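Local atomic coordinates of flagellar biosynthesis protein FlhA (Bacillus subtilis, PDB entry 3MIX), a protein that takes part in exporting flagellar proteins, its cytosolic domain serving as an adaptor for delivery of late flagellar building blocks to the type III secretion system. Residues Glu23-Glu28 with Val41-Ile46; Leu70-Met75 with Val173-Ile178; Glu103-Leu106 with Asn111-Ala114; Leu231-Ser236 with Pro344-Val349. All blocks are in the same frame, centred on the assembly; numbering follows the deposited sequence.

How the interactions relate
Along the chain interaction 1 comes first, interaction 2 brackets interaction 3, and interaction 4 follows. The first three cluster around the four-stranded mixed sheet and its helices, with interactions 1 and 2 each centred about 14 Å from interaction 3. The hairpin of interaction 3 touches both neighbours: R105 NH1 meets I24 CG2 of interaction 1, and Y104 OH makes a probable hydrogen bond to ND1 of H177, on helix 170-189 of interaction 2. Interaction 4 lies across the chain's centre, its nearest atoms about 12 Å from interactions 2 and 3, and joins helical parts of the later chain. The first three belong to the mixed-sheet part of the cytosolic domain, interaction 4 to a helical part.

Interaction 1 (Glu23-Glu28 with Val41-Ile46); sequences EILEEE and VQLLHI
A histidine-carboxylate hydrogen bond between H45 and E28 ties the N-terminal helix 24-31 to the connection that leads into strand 49-53. The first side-chain bond of E28 turns CG opposite the backbone N (chi1 -168°), and the rest of the chain runs out extended, which carries the carboxylate across to the imidazole. It arrives at the ring edge, close to the ring plane, where H45 NE2 donates to E28 OE2 at 3.3 Å through a moderately bent N-H...O angle of 139°. OE2 receives it on its syn lone pair, the side of the other oxygen. E28 OE1 also lies 3.3 Å from H45 NE2, but this second bond is weak, and carboxylate and ring are turned 69° against each other. The far nitrogen of the ring, ND1, is hydrogen-bonded to E50 on the strand that follows, so the imidazole bridges two carboxylates. In the fold this is where the leading helical segment meets the edge of the mixed sheet, for the ring also touches R92 and R94 on outer strand 92-95. Beside the polar pair lies a small apolar patch. The L25 and H45 side chains pass each other running opposite ways, and L25 CD2 comes within 3.4 Å of H45 CD2. The same L25 methyl meets L43 CD2 at 3.8 Å and sits 3.4 Å from L43 O, while L43 CD2 in turn approaches L25 O at 3.4 Å. L43 also touches L34, in the loop beyond the helix.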
loop_
_atom_site.group_PDB
_atom_site.type_symbol
_atom_site.label_atom_id
_atom_site.label_comp_id
_atom_site.label_asym_id
_atom_site.label_seq_id
_atom_site.Cartn_x
_atom_site.Cartn_y
_atom_site.Cartn_z
ATOM N N GLU A 23 16.395 16.308 -11.657
ATOM C CA GLU A 23 16.490 16.808 -13.064
ATOM C C GLU A 23 15.526 17.962 -13.344
ATOM O O GLU A 23 15.917 18.978 -13.927
ATOM C CB GLU A 23 16.252 15.670 -14.067
ATOM C CG GLU A 23 17.521 14.975 -14.567
ATOM C CD GLU A 23 17.413 14.509 -16.022
ATOM O OE1 GLU A 23 16.284 14.377 -16.543
ATOM O OE2 GLU A 23 18.464 14.277 -16.656
ATOM N N ILE A 24 14.265 17.790 -12.941
ATOM C CA ILE A 24 13.244 18.833 -13.090
ATOM C C ILE A 24 13.397 19.906 -12.002
ATOM O O ILE A 24 12.977 21.056 -12.189
ATOM C CB ILE A 24 11.797 18.241 -13.100
ATOM C CG1 ILE A 24 10.863 19.121 -13.944
ATOM C CG2 ILE A 24 11.273 17.999 -11.676
ATOM C CD1 ILE A 24 9.398 19.040 -13.560
ATOM N N LEU A 25 13.988 19.508 -10.871
ATOM C CA LEU A 25 14.369 20.424 -9.793
ATOM C C LEU A 25 15.431 21.400 -10.272
ATOM O O LEU A 25 15.440 22.568 -9.874
ATOM C CB LEU A 25 14.890 19.648 -8.578
ATOM C CG LEU A 25 13.838 19.148 -7.589
ATOM C CD1 LEU A 25 14.423 18.107 -6.656
ATOM C CD2 LEU A 25 13.244 20.307 -6.804
ATOM N N GLU A 26 16.323 20.898 -11.128
ATOM C CA GLU A 26 17.319 21.717 -11.815
ATOM C C GLU A 26 16.635 22.838 -12.592
ATOM O O GLU A 26 17.072 23.994 -12.542
ATOM C CB GLU A 26 18.165 20.859 -12.770
ATOM C CG GLU A 26 18.863 19.653 -12.126
ATOM C CD GLU A 26 19.841 20.040 -11.021
ATOM O OE1 GLU A 26 20.529 21.084 -11.138
ATOM O OE2 GLU A 26 19.924 19.286 -10.030
ATOM N N GLU A 27 15.556 22.485 -13.293
ATOM C CA GLU A 27 14.780 23.450 -14.058
ATOM C C GLU A 27 14.032 24.422 -13.147
ATOM O O GLU A 27 14.082 25.628 -13.365
ATOM C CB GLU A 27 13.809 22.745 -15.009
ATOM C CG GLU A 27 13.411 23.612 -16.216
ATOM C CD GLU A 27 12.359 22.971 -17.112
ATOM O OE1 GLU A 27 12.164 21.734 -17.035
ATOM O OE2 GLU A 27 11.725 23.714 -17.893
ATOM N N GLU A 28 13.351 23.888 -12.131
ATOM C CA GLU A 28 12.669 24.688 -11.101
ATOM C C GLU A 28 13.613 25.742 -10.499
ATOM O O GLU A 28 13.249 26.914 -10.383
ATOM C CB GLU A 28 12.100 23.769 -9.998
ATOM C CG GLU A 28 11.126 24.427 -9.003
ATOM C CD GLU A 28 10.651 23.469 -7.888
ATOM O OE1 GLU A 28 10.677 22.231 -8.091
ATOM O OE2 GLU A 28 10.248 23.956 -6.802
ATOM N N VAL A 41 16.450 26.270 0.121
ATOM C CA VAL A 41 15.751 25.253 0.944
ATOM C C VAL A 41 14.473 24.756 0.267
ATOM O O VAL A 41 14.118 23.592 0.402
ATOM C CB VAL A 41 15.324 25.758 2.338
ATOM C CG1 VAL A 41 15.385 24.633 3.343
ATOM C CG2 VAL A 41 16.208 26.862 2.770
ATOM N N GLN A 42 13.792 25.653 -0.450
ATOM C CA GLN A 42 12.493 25.326 -1.061
ATOM C C GLN A 42 12.666 24.247 -2.127
ATOM O O GLN A 42 11.752 23.500 -2.377
ATOM C CB GLN A 42 11.789 26.574 -1.633
ATOM C CG GLN A 42 11.542 27.733 -0.642
ATOM C CD GLN A 42 10.708 27.346 0.583
ATOM O OE1 GLN A 42 9.886 26.421 0.545
ATOM N NE2 GLN A 42 10.915 28.067 1.677
ATOM N N LEU A 43 13.854 24.145 -2.716
ATOM C CA LEU A 43 14.184 22.998 -3.566
ATOM C C LEU A 43 14.080 21.653 -2.840
ATOM O O LEU A 43 13.938 20.624 -3.479
ATOM C CB LEU A 43 15.592 23.121 -4.157
ATOM C CG LEU A 43 15.889 24.011 -5.360
ATOM C CD1 LEU A 43 17.364 23.963 -5.645
ATOM C CD2 LEU A 43 15.095 23.572 -6.601
ATOM N N LEU A 44 14.208 21.661 -1.515
ATOM C CA LEU A 44 14.123 20.421 -0.745
ATOM C C LEU A 44 12.661 20.131 -0.444
ATOM O O LEU A 44 12.084 20.689 0.500
ATOM C CB LEU A 44 14.952 20.495 0.542
ATOM C CG LEU A 44 16.370 21.043 0.424
ATOM C CD1 LEU A 44 16.996 21.258 1.806
ATOM C CD2 LEU A 44 17.238 20.164 -0.466
ATOM N N HIS A 45 12.070 19.271 -1.273
ATOM C CA HIS A 45 10.656 18.946 -1.193
ATOM C C HIS A 45 10.494 17.813 -0.236
ATOM O O HIS A 45 10.975 16.714 -0.498
ATOM C CB HIS A 45 10.119 18.505 -2.556
ATOM C CG HIS A 45 10.009 19.625 -3.542
ATOM N ND1 HIS A 45 8.806 20.213 -3.870
ATOM C CD2 HIS A 45 10.958 20.280 -4.252
ATOM C CE1 HIS A 45 9.018 21.178 -4.746
ATOM N NE2 HIS A 45 10.315 21.236 -4.999
ATOM N N ILE A 46 9.804 18.058 0.872
ATOM C CA ILE A 46 9.637 16.990 1.862
ATOM C C ILE A 46 8.147 16.688 2.152
ATOM O O ILE A 46 7.835 15.819 2.962
ATOM C CB ILE A 46 10.512 17.236 3.147
ATOM C CG1 ILE A 46 10.340 18.649 3.692
ATOM C CG2 ILE A 46 12.003 17.041 2.844
ATOM C CD1 ILE A 46 9.451 18.715 4.863
#

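Interaction 2 (Leu70-Met75 with Val173-Ile178); sequences LDRIVM and VVSTHI
R72 NH1 reaches S175 OG at 3.0 Å, the polar link between helices 69-84 and 170-189. The bond is weak, bent to 133° at the hydrogen, and the hydroxyl lies oblique to the guanidinium. Much of the contact is made by the arginine's stem: R72 CD passes S175 OG at 3.2 Å and R72 CB lies 3.5 Å from it, and the chain runs extended from CG to NE alongside the oxygen before NH1 turns back to it. The serine's own first torsion (chi1 -85°) sets OG opposite its carbonyl carbon, pointing it out between the helices. The hydroxyl has a stronger partner in the carbonyl oxygen of A171, one turn earlier in the same helix, which fixes its direction and leaves the arginine a secondary grip. An alanine in place of R72 would leave S175 OG without this donor and is likely to open a gap beside the hydroxyl where the methylene stem now runs. Helix 69-84 belongs to a beta-alpha-beta crossover, since it falls in the chain between the adjacent parallel strands 49-53 and 92-95. I73 seats the helix on I93 of the second of these strands, while V174 and I178 seat helix 170-189 on F51 of the first. The arginine side chain also touches D169, A171 and S172, and its NE forms a long, weak ion pair with D68.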
loop_
_atom_site.group_PDB
_atom_site.type_symbol
_atom_site.label_atom_id
_atom_site.label_comp_id
_atom_site.label_asym_id
_atom_site.label_seq_id
_atom_site.Cartn_x
_atom_site.Cartn_y
_atom_site.Cartn_z
ATOM N N LEU A 70 -9.927 20.289 -4.850
ATOM C CA LEU A 70 -9.966 20.312 -3.387
ATOM C C LEU A 70 -11.048 19.403 -2.809
ATOM O O LEU A 70 -10.761 18.566 -1.944
ATOM C CB LEU A 70 -10.143 21.746 -2.876
ATOM C CG LEU A 70 -8.953 22.552 -2.319
ATOM C CD1 LEU A 70 -7.597 21.848 -2.400
ATOM C CD2 LEU A 70 -8.869 23.959 -2.939
ATOM N N ASP A 71 -12.277 19.570 -3.300
ATOM C CA ASP A 71 -13.394 18.732 -2.894
ATOM C C ASP A 71 -13.137 17.295 -3.304
ATOM O O ASP A 71 -13.492 16.382 -2.572
ATOM C CB ASP A 71 -14.740 19.236 -3.471
ATOM C CG ASP A 71 -15.288 20.450 -2.720
ATOM O OD1 ASP A 71 -14.894 20.665 -1.550
ATOM O OD2 ASP A 71 -16.122 21.193 -3.289
ATOM N N ARG A 72 -12.512 17.087 -4.459
ATOM C CA ARG A 72 -12.192 15.718 -4.869
ATOM C C ARG A 72 -11.160 15.032 -3.951
ATOM O O ARG A 72 -11.241 13.833 -3.708
ATOM C CB ARG A 72 -11.774 15.655 -6.332
ATOM C CG ARG A 72 -12.948 15.949 -7.260
ATOM C CD ARG A 72 -12.615 15.792 -8.744
ATOM N NE ARG A 72 -13.844 15.520 -9.501
ATOM C CZ ARG A 72 -14.537 14.385 -9.405
ATOM N NH1 ARG A 72 -14.118 13.415 -8.598
ATOM N NH2 ARG A 72 -15.646 14.221 -10.102
ATOM N N ILE A 73 -10.209 15.811 -3.438
ATOM C CA ILE A 73 -9.196 15.287 -2.546
ATOM C C ILE A 73 -9.810 14.889 -1.196
ATOM O O ILE A 73 -9.477 13.840 -0.639
ATOM C CB ILE A 73 -8.010 16.269 -2.411
ATOM C CG1 ILE A 73 -7.220 16.255 -3.722
ATOM C CG2 ILE A 73 -7.125 15.876 -1.241
ATOM C CD1 ILE A 73 -6.204 17.349 -3.859
ATOM N N VAL A 74 -10.729 15.725 -0.715
ATOM C CA VAL A 74 -11.507 15.453 0.491
ATOM C C VAL A 74 -12.243 14.104 0.407
ATOM O O VAL A 74 -12.189 13.288 1.331
ATOM C CB VAL A 74 -12.477 16.626 0.786
ATOM C CG1 VAL A 74 -13.545 16.230 1.803
ATOM C CG2 VAL A 74 -11.676 17.859 1.269
ATOM N N MET A 75 -12.904 13.875 -0.718
ATOM C CA MET A 75 -13.547 12.599 -1.020
ATOM C C MET A 75 -12.584 11.426 -0.936
ATOM O O MET A 75 -12.892 10.399 -0.333
ATOM C CB MET A 75 -14.106 12.643 -2.436
ATOM C CG MET A 75 -15.573 12.870 -2.531
ATOM S SD MET A 75 -16.332 13.697 -1.114
ATOM C CE MET A 75 -17.546 12.448 -0.710
ATOM N N VAL A 173 -11.078 11.262 -13.922
ATOM C CA VAL A 173 -9.877 10.542 -14.355
ATOM C C VAL A 173 -8.720 10.772 -13.371
ATOM O O VAL A 173 -8.090 9.813 -12.926
ATOM C CB VAL A 173 -9.444 10.923 -15.788
ATOM C CG1 VAL A 173 -8.253 10.082 -16.234
ATOM C CG2 VAL A 173 -10.604 10.744 -16.757
ATOM N N VAL A 174 -8.464 12.036 -13.029
ATOM C CA VAL A 174 -7.365 12.385 -12.133
ATOM C C VAL A 174 -7.642 11.906 -10.704
ATOM O O VAL A 174 -6.724 11.487 -10.004
ATOM C CB VAL A 174 -6.958 13.913 -12.225
ATOM C CG1 VAL A 174 -8.145 14.841 -11.889
ATOM C CG2 VAL A 174 -5.778 14.213 -11.308
ATOM N N SER A 175 -8.920 11.918 -10.322
ATOM C CA SER A 175 -9.372 11.430 -9.027
ATOM C C SER A 175 -9.058 9.964 -8.807
ATOM O O SER A 175 -8.503 9.611 -7.771
ATOM C CB SER A 175 -10.877 11.619 -8.859
ATOM O OG SER A 175 -11.154 12.914 -8.380
ATOM N N THR A 176 -9.437 9.117 -9.763
ATOM C CA THR A 176 -9.192 7.691 -9.630
ATOM C C THR A 176 -7.692 7.372 -9.848
ATOM O O THR A 176 -7.141 6.495 -9.188
ATOM C CB THR A 176 -10.180 6.811 -10.470
ATOM O OG1 THR A 176 -9.586 6.410 -11.701
ATOM C CG2 THR A 176 -11.514 7.541 -10.739
ATOM N N HIS A 177 -7.025 8.121 -10.721
ATOM C CA HIS A 177 -5.566 8.021 -10.824
ATOM C C HIS A 177 -4.809 8.342 -9.507
ATOM O O HIS A 177 -3.875 7.621 -9.115
ATOM C CB HIS A 177 -5.045 8.871 -11.973
ATOM C CG HIS A 177 -3.684 8.472 -12.432
ATOM N ND1 HIS A 177 -2.893 9.285 -13.208
ATOM C CD2 HIS A 177 -2.954 7.357 -12.189
ATOM C CE1 HIS A 177 -1.744 8.678 -13.447
ATOM N NE2 HIS A 177 -1.751 7.511 -12.831
ATOM N N ILE A 178 -5.226 9.402 -8.820
ATOM C CA ILE A 178 -4.636 9.763 -7.538
ATOM C C ILE A 178 -4.933 8.694 -6.496
ATOM O O ILE A 178 -4.010 8.251 -5.801
ATOM C CB ILE A 178 -5.112 11.142 -7.050
ATOM C CG1 ILE A 178 -4.501 12.247 -7.918
ATOM C CG2 ILE A 178 -4.738 11.366 -5.572
ATOM C CD1 ILE A 178 -5.226 13.570 -7.789
#

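Interaction 3 (Glu103-Leu106 with Asn111-Ala114); sequences EYRL and NEVA
Both R105 (chi1 -162°) and E112 (chi1 174°) carry CG opposite the backbone N, and their chains then run extended and bring the two side chains across each other at about a right angle in the hairpin of strands 103-108 and 111-117. R105 NE meets E112 OE1 at 2.7 Å in a salt bridge whose hydrogen bond is weak because it is strongly bent; guanidinium and carboxylate planes stand 60° apart. The glutamate's second oxygen looks toward K115, a long and weak pairing, and R105 NH1 has a similarly weak one with E52 on the neighbouring strand. With a leucine in place of R105, E112 would lose this charged mate, and its carboxylate, left with the weak pairing to K115, would probably be freer to swing away. The strands pair through a classic beta bulge, with V113 and A114 both set opposite L106. L106 N donates to A114 O at 2.8 Å, almost straight. In return L106 O takes V113 N, also at 2.8 Å and nearly in line with the carbonyl, together with a weaker bond from A114 N at 3.4 Å. L106 and A114 project on the same face of the sheet, toward K181 on helix 170-189, their CB atoms 4.2 Å apart. V113 leans on H185 of that helix, and its CG2 methyl, tucked between its own backbone N and carbonyl carbon, lies 3.8 Å from L106 CD2.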
loop_
_atom_site.group_PDB
_atom_site.type_symbol
_atom_site.label_atom_id
_atom_site.label_comp_id
_atom_site.label_asym_id
_atom_site.label_seq_id
_atom_site.Cartn_x
_atom_site.Cartn_y
_atom_site.Cartn_z
ATOM N N GLU A 103 -0.512 18.925 -18.505
ATOM C CA GLU A 103 0.169 17.888 -17.730
ATOM C C GLU A 103 -0.048 17.989 -16.222
ATOM O O GLU A 103 0.024 19.077 -15.648
ATOM C CB GLU A 103 1.670 17.903 -18.016
ATOM C CG GLU A 103 2.279 16.522 -18.109
ATOM C CD GLU A 103 2.175 15.937 -19.513
ATOM O OE1 GLU A 103 1.051 15.572 -19.934
ATOM O OE2 GLU A 103 3.224 15.842 -20.194
ATOM N N TYR A 104 -0.311 16.848 -15.590
ATOM C CA TYR A 104 -0.250 16.769 -14.141
ATOM C C TYR A 104 0.754 15.720 -13.697
ATOM O O TYR A 104 1.077 14.792 -14.445
ATOM C CB TYR A 104 -1.626 16.511 -13.516
ATOM C CG TYR A 104 -2.185 15.132 -13.778
ATOM C CD1 TYR A 104 -1.826 14.049 -12.967
ATOM C CD2 TYR A 104 -3.084 14.910 -14.821
ATOM C CE1 TYR A 104 -2.339 12.779 -13.199
ATOM C CE2 TYR A 104 -3.605 13.645 -15.063
ATOM C CZ TYR A 104 -3.228 12.581 -14.241
ATOM O OH TYR A 104 -3.732 11.325 -14.463
ATOM N N ARG A 105 1.215 15.874 -12.464
ATOM C CA ARG A 105 2.213 15.006 -11.867
ATOM C C ARG A 105 1.897 14.782 -10.377
ATOM O O ARG A 105 1.493 15.712 -9.680
ATOM C CB ARG A 105 3.566 15.678 -12.020
ATOM C CG ARG A 105 4.755 14.786 -11.857
ATOM C CD ARG A 105 6.020 15.605 -12.060
ATOM N NE ARG A 105 7.167 15.013 -11.374
ATOM C CZ ARG A 105 8.207 15.708 -10.911
ATOM N NH1 ARG A 105 8.238 17.035 -11.035
ATOM N NH2 ARG A 105 9.211 15.075 -10.305
ATOM N N LEU A 106 2.059 13.548 -9.900
ATOM C CA LEU A 106 1.862 13.223 -8.480
ATOM C C LEU A 106 3.139 12.703 -7.841
ATOM O O LEU A 106 3.795 11.808 -8.372
ATOM C CB LEU A 106 0.734 12.201 -8.279
ATOM C CG LEU A 106 0.334 11.945 -6.809
ATOM C CD1 LEU A 106 -0.510 13.101 -6.226
ATOM C CD2 LEU A 106 -0.396 10.637 -6.665
ATOM N N ASN A 111 9.002 11.437 -4.272
ATOM C CA ASN A 111 9.180 10.729 -5.551
ATOM C C ASN A 111 7.980 10.833 -6.469
ATOM O O ASN A 111 6.840 10.698 -6.025
ATOM C CB ASN A 111 9.463 9.241 -5.326
ATOM C CG ASN A 111 10.546 8.988 -4.308
ATOM O OD1 ASN A 111 11.691 9.408 -4.481
ATOM N ND2 ASN A 111 10.194 8.275 -3.236
ATOM N N GLU A 112 8.230 11.052 -7.753
ATOM C CA GLU A 112 7.162 11.016 -8.744
ATOM C C GLU A 112 6.625 9.595 -8.845
ATOM O O GLU A 112 7.387 8.658 -9.045
ATOM C CB GLU A 112 7.663 11.485 -10.109
ATOM C CG GLU A 112 6.631 11.331 -11.215
ATOM C CD GLU A 112 7.067 11.952 -12.529
ATOM O OE1 GLU A 112 8.057 12.707 -12.537
ATOM O OE2 GLU A 112 6.414 11.685 -13.557
ATOM N N VAL A 113 5.313 9.439 -8.702
ATOM C CA VAL A 113 4.692 8.120 -8.772
ATOM C C VAL A 113 3.707 8.053 -9.915
ATOM O O VAL A 113 3.235 6.984 -10.271
ATOM C CB VAL A 113 3.985 7.716 -7.429
ATOM C CG1 VAL A 113 5.009 7.560 -6.315
ATOM C CG2 VAL A 113 2.877 8.712 -7.038
ATOM N N ALA A 114 3.372 9.206 -10.472
ATOM C CA ALA A 114 2.414 9.261 -11.561
ATOM C C ALA A 114 2.527 10.564 -12.316
ATOM O O ALA A 114 2.828 11.603 -11.742
ATOM C CB ALA A 114 0.999 9.091 -11.032
#

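Interaction 4 (Leu231-Ser236 with Pro344-Val349); sequences LKEKVS and PVRMYV
R346 on helix 343-353 and E233, the first residue beyond helix 220-232, carry opposite charges and pair at the guanidinium edge, although more than a hundred residues separate them in the chain. From CB the R346 chain sets out with CG opposite the backbone N (chi1 -168°) and bends at the next bond; the side chain also touches C341 of strand 339-341. NE gives its hydrogen to V362 O, on the strand paired with 339-341. At CZ the chain opens into the guanidinium, which presents its edge to the E233 carboxylate, coming from the opposite direction with the two planes 32° apart. R346 NH2 donates weakly to E233 OE2 at 3.3 Å, the bond on which this salt bridge rests, and forms another with E262 of helix 257-267. R346 NH1 points at E233 OE1, but these atoms are modelled too close together for their exact placing to be trusted. R265 forms a long, weak ion pair with E233 and comes close to R346 NH1, so two arginines gather round the E233 carboxylate. Beside E233, K234 NZ folds back to K232 O at 2.9 Å. K234 has a positive phi (74°) and its N bonds L231 O at 2.8 Å, as the C-prime residue of the Schellman motif that ends helix 220-232.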
loop_
_atom_site.group_PDB
_atom_site.type_symbol
_atom_site.label_atom_id
_atom_site.label_comp_id
_atom_site.label_asym_id
_atom_site.label_seq_id
_atom_site.Cartn_x
_atom_site.Cartn_y
_atom_site.Cartn_z
ATOM N N LEU A 231 -0.324 -2.365 5.417
ATOM C CA LEU A 231 -0.761 -1.581 4.246
ATOM C C LEU A 231 -0.065 -2.017 2.982
ATOM O O LEU A 231 -0.679 -2.063 1.937
ATOM C CB LEU A 231 -0.578 -0.072 4.443
ATOM C CG LEU A 231 -1.506 0.424 5.560
ATOM C CD1 LEU A 231 -1.240 1.872 5.898
ATOM C CD2 LEU A 231 -3.026 0.186 5.221
ATOM N N LYS A 232 1.217 -2.344 3.108
ATOM C CA LYS A 232 2.014 -2.789 1.987
ATOM C C LYS A 232 1.355 -3.951 1.249
ATOM O O LYS A 232 1.337 -3.974 0.025
ATOM C CB LYS A 232 3.386 -3.226 2.484
ATOM C CG LYS A 232 4.414 -3.438 1.392
ATOM C CD LYS A 232 5.850 -3.277 1.954
ATOM C CE LYS A 232 6.306 -4.512 2.809
ATOM N NZ LYS A 232 7.499 -4.277 3.764
ATOM N N GLU A 233 0.811 -4.906 1.997
ATOM C CA GLU A 233 0.125 -6.044 1.408
ATOM C C GLU A 233 -1.390 -5.847 1.319
ATOM O O GLU A 233 -2.136 -6.811 1.123
ATOM C CB GLU A 233 0.473 -7.323 2.186
ATOM C CG GLU A 233 1.995 -7.523 2.361
ATOM C CD GLU A 233 2.371 -8.968 2.737
ATOM O OE1 GLU A 233 1.976 -9.898 2.011
ATOM O OE2 GLU A 233 3.083 -9.173 3.747
ATOM N N LYS A 234 -1.850 -4.608 1.467
ATOM C CA LYS A 234 -3.261 -4.270 1.204
ATOM C C LYS A 234 -4.185 -4.785 2.316
ATOM O O LYS A 234 -5.380 -5.016 2.097
ATOM C CB LYS A 234 -3.753 -4.800 -0.170
ATOM C CG LYS A 234 -2.929 -4.397 -1.403
ATOM C CD LYS A 234 -2.429 -2.946 -1.321
ATOM C CE LYS A 234 -1.488 -2.563 -2.482
ATOM N NZ LYS A 234 -0.061 -2.637 -2.074
ATOM N N VAL A 235 -3.625 -4.972 3.503
ATOM C CA VAL A 235 -4.419 -5.386 4.638
ATOM C C VAL A 235 -4.852 -4.098 5.285
ATOM O O VAL A 235 -4.021 -3.319 5.741
ATOM C CB VAL A 235 -3.609 -6.263 5.642
ATOM C CG1 VAL A 235 -4.439 -6.546 6.910
ATOM C CG2 VAL A 235 -3.135 -7.582 4.978
ATOM N N SER A 236 -6.152 -3.859 5.301
ATOM C CA SER A 236 -6.689 -2.678 5.980
ATOM C C SER A 236 -6.245 -2.650 7.467
ATOM O O SER A 236 -6.151 -3.716 8.131
ATOM C CB SER A 236 -8.220 -2.697 5.904
ATOM O OG SER A 236 -8.788 -1.689 6.730
ATOM N N PRO A 344 5.027 -20.551 8.477
ATOM C CA PRO A 344 6.441 -20.174 8.708
ATOM C C PRO A 344 7.212 -19.760 7.448
ATOM O O PRO A 344 8.338 -19.244 7.546
ATOM C CB PRO A 344 7.052 -21.453 9.305
ATOM C CG PRO A 344 6.187 -22.555 8.811
ATOM C CD PRO A 344 4.799 -21.981 8.782
ATOM N N VAL A 345 6.599 -19.977 6.287
ATOM C CA VAL A 345 7.238 -19.735 4.994
ATOM C C VAL A 345 6.672 -18.484 4.300
ATOM O O VAL A 345 7.334 -17.856 3.467
ATOM C CB VAL A 345 7.061 -20.971 4.077
ATOM C CG1 VAL A 345 7.918 -20.856 2.842
ATOM C CG2 VAL A 345 7.426 -22.247 4.826
ATOM N N ARG A 346 5.444 -18.137 4.667
ATOM C CA ARG A 346 4.647 -17.081 4.035
ATOM C C ARG A 346 5.358 -15.742 3.831
ATOM O O ARG A 346 5.405 -15.215 2.716
ATOM C CB ARG A 346 3.394 -16.866 4.859
ATOM C CG ARG A 346 2.382 -16.025 4.178
ATOM C CD ARG A 346 2.014 -14.877 5.080
ATOM N NE ARG A 346 1.650 -13.772 4.229
ATOM C CZ ARG A 346 2.303 -12.631 4.103
ATOM N NH1 ARG A 346 1.830 -11.768 3.239
ATOM N NH2 ARG A 346 3.370 -12.329 4.829
ATOM N N MET A 347 5.890 -15.193 4.917
ATOM C CA MET A 347 6.621 -13.935 4.874
ATOM C C MET A 347 7.839 -14.005 3.927
ATOM O O MET A 347 8.130 -13.050 3.213
ATOM C CB MET A 347 7.002 -13.507 6.300
ATOM C CG MET A 347 8.401 -12.962 6.467
ATOM S SD MET A 347 8.722 -12.268 8.108
ATOM C CE MET A 347 8.512 -13.703 9.160
ATOM N N TYR A 348 8.509 -15.147 3.884
ATOM C CA TYR A 348 9.673 -15.303 3.002
ATOM C C TYR A 348 9.309 -15.471 1.526
ATOM O O TYR A 348 9.996 -14.943 0.656
ATOM C CB TYR A 348 10.565 -16.439 3.494
ATOM C CG TYR A 348 11.098 -16.201 4.893
ATOM C CD1 TYR A 348 12.138 -15.294 5.117
ATOM C CD2 TYR A 348 10.543 -16.859 5.995
ATOM C CE1 TYR A 348 12.630 -15.063 6.394
ATOM C CE2 TYR A 348 11.025 -16.632 7.282
ATOM C CZ TYR A 348 12.068 -15.733 7.469
ATOM O OH TYR A 348 12.560 -15.505 8.727
ATOM N N VAL A 349 8.224 -16.195 1.250
ATOM C CA VAL A 349 7.709 -16.329 -0.116
ATOM C C VAL A 349 7.408 -14.939 -0.673
ATOM O O VAL A 349 7.761 -14.622 -1.820
ATOM C CB VAL A 349 6.423 -17.209 -0.174
ATOM C CG1 VAL A 349 5.838 -17.244 -1.582
ATOM C CG2 VAL A 349 6.706 -18.614 0.320
#